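PDB 5UX5: BIFUNCTIONAL PROTEIN Proline utilization A (PutA), which probably oxidises proline to glutamate in two steps, using an FAD-dependent proline dehydrogenase and an NAD-dependent aldehyde dehydrogenase joined in one chain. Local coordinates for residues Ile13-Asp16 with Leu17-Gln21. Numbering follows the deposited sequence.
Sequences INRD and LENLQ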
ATOM      1  N   ILE A  13     -37.233  17.594   9.633  1.00 53.35           N
ATOM      2  CA  ILE A  13     -37.630  17.952   8.273  1.00 47.08           C
ATOM      3  C   ILE A  13     -38.721  19.017   8.296  1.00 44.18           C
ATOM      4  O   ILE A  13     -39.592  19.023   9.171  1.00 44.79           O
ATOM      5  CB  ILE A  13     -38.098  16.714   7.497  1.00 45.93           C
ATOM      6  CG1 ILE A  13     -37.064  15.606   7.577  1.00 48.43           C
ATOM      7  CG2 ILE A  13     -38.334  17.056   6.039  1.00 41.82           C
ATOM      8  CD1 ILE A  13     -37.432  14.439   6.681  1.00 54.24           C
ATOM      9  N   ASN A  14     -38.659  19.941   7.341  1.00 45.77           N
ATOM     10  CA  ASN A  14     -39.609  21.045   7.227  1.00 44.15           C
ATOM     11  C   ASN A  14     -39.458  21.645   5.836  1.00 47.23           C
ATOM     12  O   ASN A  14     -38.591  21.235   5.054  1.00 51.50           O
ATOM     13  CB  ASN A  14     -39.337  22.112   8.268  1.00 43.75           C
ATOM     14  CG  ASN A  14     -37.983  22.705   8.072  1.00 53.16           C
ATOM     15  OD1 ASN A  14     -37.818  23.675   7.332  1.00 55.92           O
ATOM     16  ND2 ASN A  14     -36.983  22.057   8.636  1.00 52.57           N
ATOM     17  N   ARG A  15     -40.230  22.700   5.569  1.00 46.72           N
ATOM     18  CA  ARG A  15     -40.254  23.299   4.238  1.00 48.84           C
ATOM     19  C   ARG A  15     -39.754  24.747   4.214  1.00 46.05           C
ATOM     20  O   ARG A  15     -40.093  25.492   3.291  1.00 48.56           O
ATOM     21  CB  ARG A  15     -41.663  23.209   3.640  1.00 46.59           C
ATOM     22  CG  ARG A  15     -42.237  21.809   3.605  1.00 47.05           C
ATOM     23  CD  ARG A  15     -42.703  21.377   2.220  1.00 55.66           C
ATOM     24  NE  ARG A  15     -43.326  22.455   1.456  1.00 56.29           N
ATOM     25  CZ  ARG A  15     -43.275  22.548   0.125  1.00 58.05           C
ATOM     26  NH1 ARG A  15     -42.614  21.622  -0.598  1.00 48.10           N
ATOM     27  NH2 ARG A  15     -43.871  23.576  -0.482  1.00 56.96           N
ATOM     28  N   ASP A  16     -38.955  25.175   5.195  1.00 43.79           N
ATOM     29  CA  ASP A  16     -38.483  26.559   5.183  1.00 43.64           C
ATOM     30  C   ASP A  16     -37.660  26.848   3.929  1.00 45.37           C
ATOM     31  O   ASP A  16     -37.876  27.859   3.253  1.00 52.55           O
ATOM     32  CB  ASP A  16     -37.697  26.864   6.459  1.00 42.88           C
ATOM     33  CG  ASP A  16     -38.582  26.864   7.687  1.00 60.90           C
ATOM     34  OD1 ASP A  16     -39.777  27.205   7.552  1.00 64.41           O
ATOM     35  OD2 ASP A  16     -38.099  26.508   8.783  1.00 63.14           O
ATOM     36  N   LEU A  17     -36.716  25.966   3.593  1.00 50.09           N
ATOM     37  CA  LEU A  17     -35.920  26.155   2.379  1.00 58.76           C
ATOM     38  C   LEU A  17     -36.800  26.237   1.126  1.00 58.16           C
ATOM     39  O   LEU A  17     -36.566  27.081   0.252  1.00 55.72           O
ATOM     40  CB  LEU A  17     -34.893  25.023   2.245  1.00 55.30           C
ATOM     41  CG  LEU A  17     -33.539  25.278   2.887  1.00 48.75           C
ATOM     42  CD1 LEU A  17     -32.603  24.154   2.575  1.00 56.83           C
ATOM     43  CD2 LEU A  17     -32.974  26.556   2.323  1.00 45.43           C
ATOM     44  N   GLU A  18     -37.794  25.352   0.996  1.00 58.74           N
ATOM     45  CA  GLU A  18     -38.713  25.458  -0.140  1.00 62.44           C
ATOM     46  C   GLU A  18     -39.394  26.822  -0.200  1.00 56.31           C
ATOM     47  O   GLU A  18     -39.553  27.392  -1.285  1.00 54.09           O
ATOM     48  CB  GLU A  18     -39.757  24.335  -0.115  1.00 63.75           C
ATOM     49  CG  GLU A  18     -39.241  23.035  -0.750  1.00 64.76           C
ATOM     50  CD  GLU A  18     -38.700  22.031   0.235  1.00 61.05           C
ATOM     51  OE1 GLU A  18     -38.382  20.908  -0.205  1.00 56.12           O
ATOM     52  OE2 GLU A  18     -38.539  22.369   1.425  1.00 69.70           O
ATOM     53  N   ASN A  19     -39.788  27.375   0.948  1.00 49.16           N
ATOM     54  CA  ASN A  19     -40.467  28.660   0.917  1.00 52.17           C
ATOM     55  C   ASN A  19     -39.499  29.809   0.649  1.00 59.52           C
ATOM     56  O   ASN A  19     -39.854  30.768  -0.050  1.00 59.97           O
ATOM     57  CB  ASN A  19     -41.222  28.896   2.231  1.00 52.21           C
ATOM     58  CG  ASN A  19     -42.337  27.871   2.477  1.00 58.04           C
ATOM     59  OD1 ASN A  19     -42.971  27.356   1.538  1.00 61.49           O
ATOM     60  ND2 ASN A  19     -42.575  27.567   3.757  1.00 52.85           N
ATOM     61  N   LEU A  20     -38.261  29.707   1.126  1.00 60.24           N
ATOM     62  CA  LEU A  20     -37.305  30.794   0.961  1.00 54.70           C
ATOM     63  C   LEU A  20     -36.579  30.739  -0.370  1.00 56.18           C
ATOM     64  O   LEU A  20     -35.822  31.663  -0.683  1.00 58.17           O
ATOM     65  CB  LEU A  20     -36.283  30.764   2.106  1.00 47.89           C
ATOM     66  CG  LEU A  20     -36.822  30.832   3.543  1.00 45.93           C
ATOM     67  CD1 LEU A  20     -35.692  30.733   4.512  1.00 46.67           C
ATOM     68  CD2 LEU A  20     -37.602  32.129   3.818  1.00 48.98           C
ATOM     69  N   GLN A  21     -36.872  29.724  -1.185  1.00 56.49           N
ATOM     70  CA  GLN A  21     -36.050  29.407  -2.348  1.00 58.43           C
ATOM     71  C   GLN A  21     -35.845  30.610  -3.265  1.00 63.06           C
ATOM     72  O   GLN A  21     -34.735  30.842  -3.758  1.00 62.68           O
ATOM     73  CB  GLN A  21     -36.705  28.258  -3.105  1.00 55.21           C
ATOM     74  CG  GLN A  21     -35.761  27.358  -3.825  1.00 47.57           C
ATOM     75  CD  GLN A  21     -36.476  26.172  -4.429  1.00 55.49           C
ATOM     76  OE1 GLN A  21     -36.013  25.036  -4.319  1.00 62.13           O
ATOM     77  NE2 GLN A  21     -37.607  26.428  -5.093  1.00 49.94           N
TER
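R15 bends back over E18 at the start of helix 16-31, where R15 holds the N-cap position. Kinks at chi2 (-126°) and chi3 bring its guanidinium over the aliphatic part of E18, whose CB lies over the centre of one face; NH1 comes 3.7 Å from E18 CG. The two chains run roughly perpendicular. Attraction between the charges is probably loose and undirected: R15 NH1 and E18 OE1 are 4.3 Å apart, too far for a salt bridge, and no N-H points at the oxygen. The other carboxylate oxygen of E18, OE2, turns back to 3.4 Å from R15 CA and is held by a salt bridge to R451. Beneath them the first turn of the helix is closed by N19 N to R15 O (3.0 Å) and L20 N to D16 O (2.8 Å). Just before it, D16 N approaches a lone pair of N14 OD1 in the plane of the amide, a nearly straight 2.8 Å bond that closes an Asx turn. N14 ND2 is held in turn by Y12 O and D335, while the carboxylate of D16 pairs with R367. This surface turn leads the N-terminal helix onto two helices of the proline dehydrogenase region: L17 touches L331 and D335 of helix 323-337 and S359 of helix 354-367, and L20 rests on the latter. Separately, Q21 touches helix 438-450.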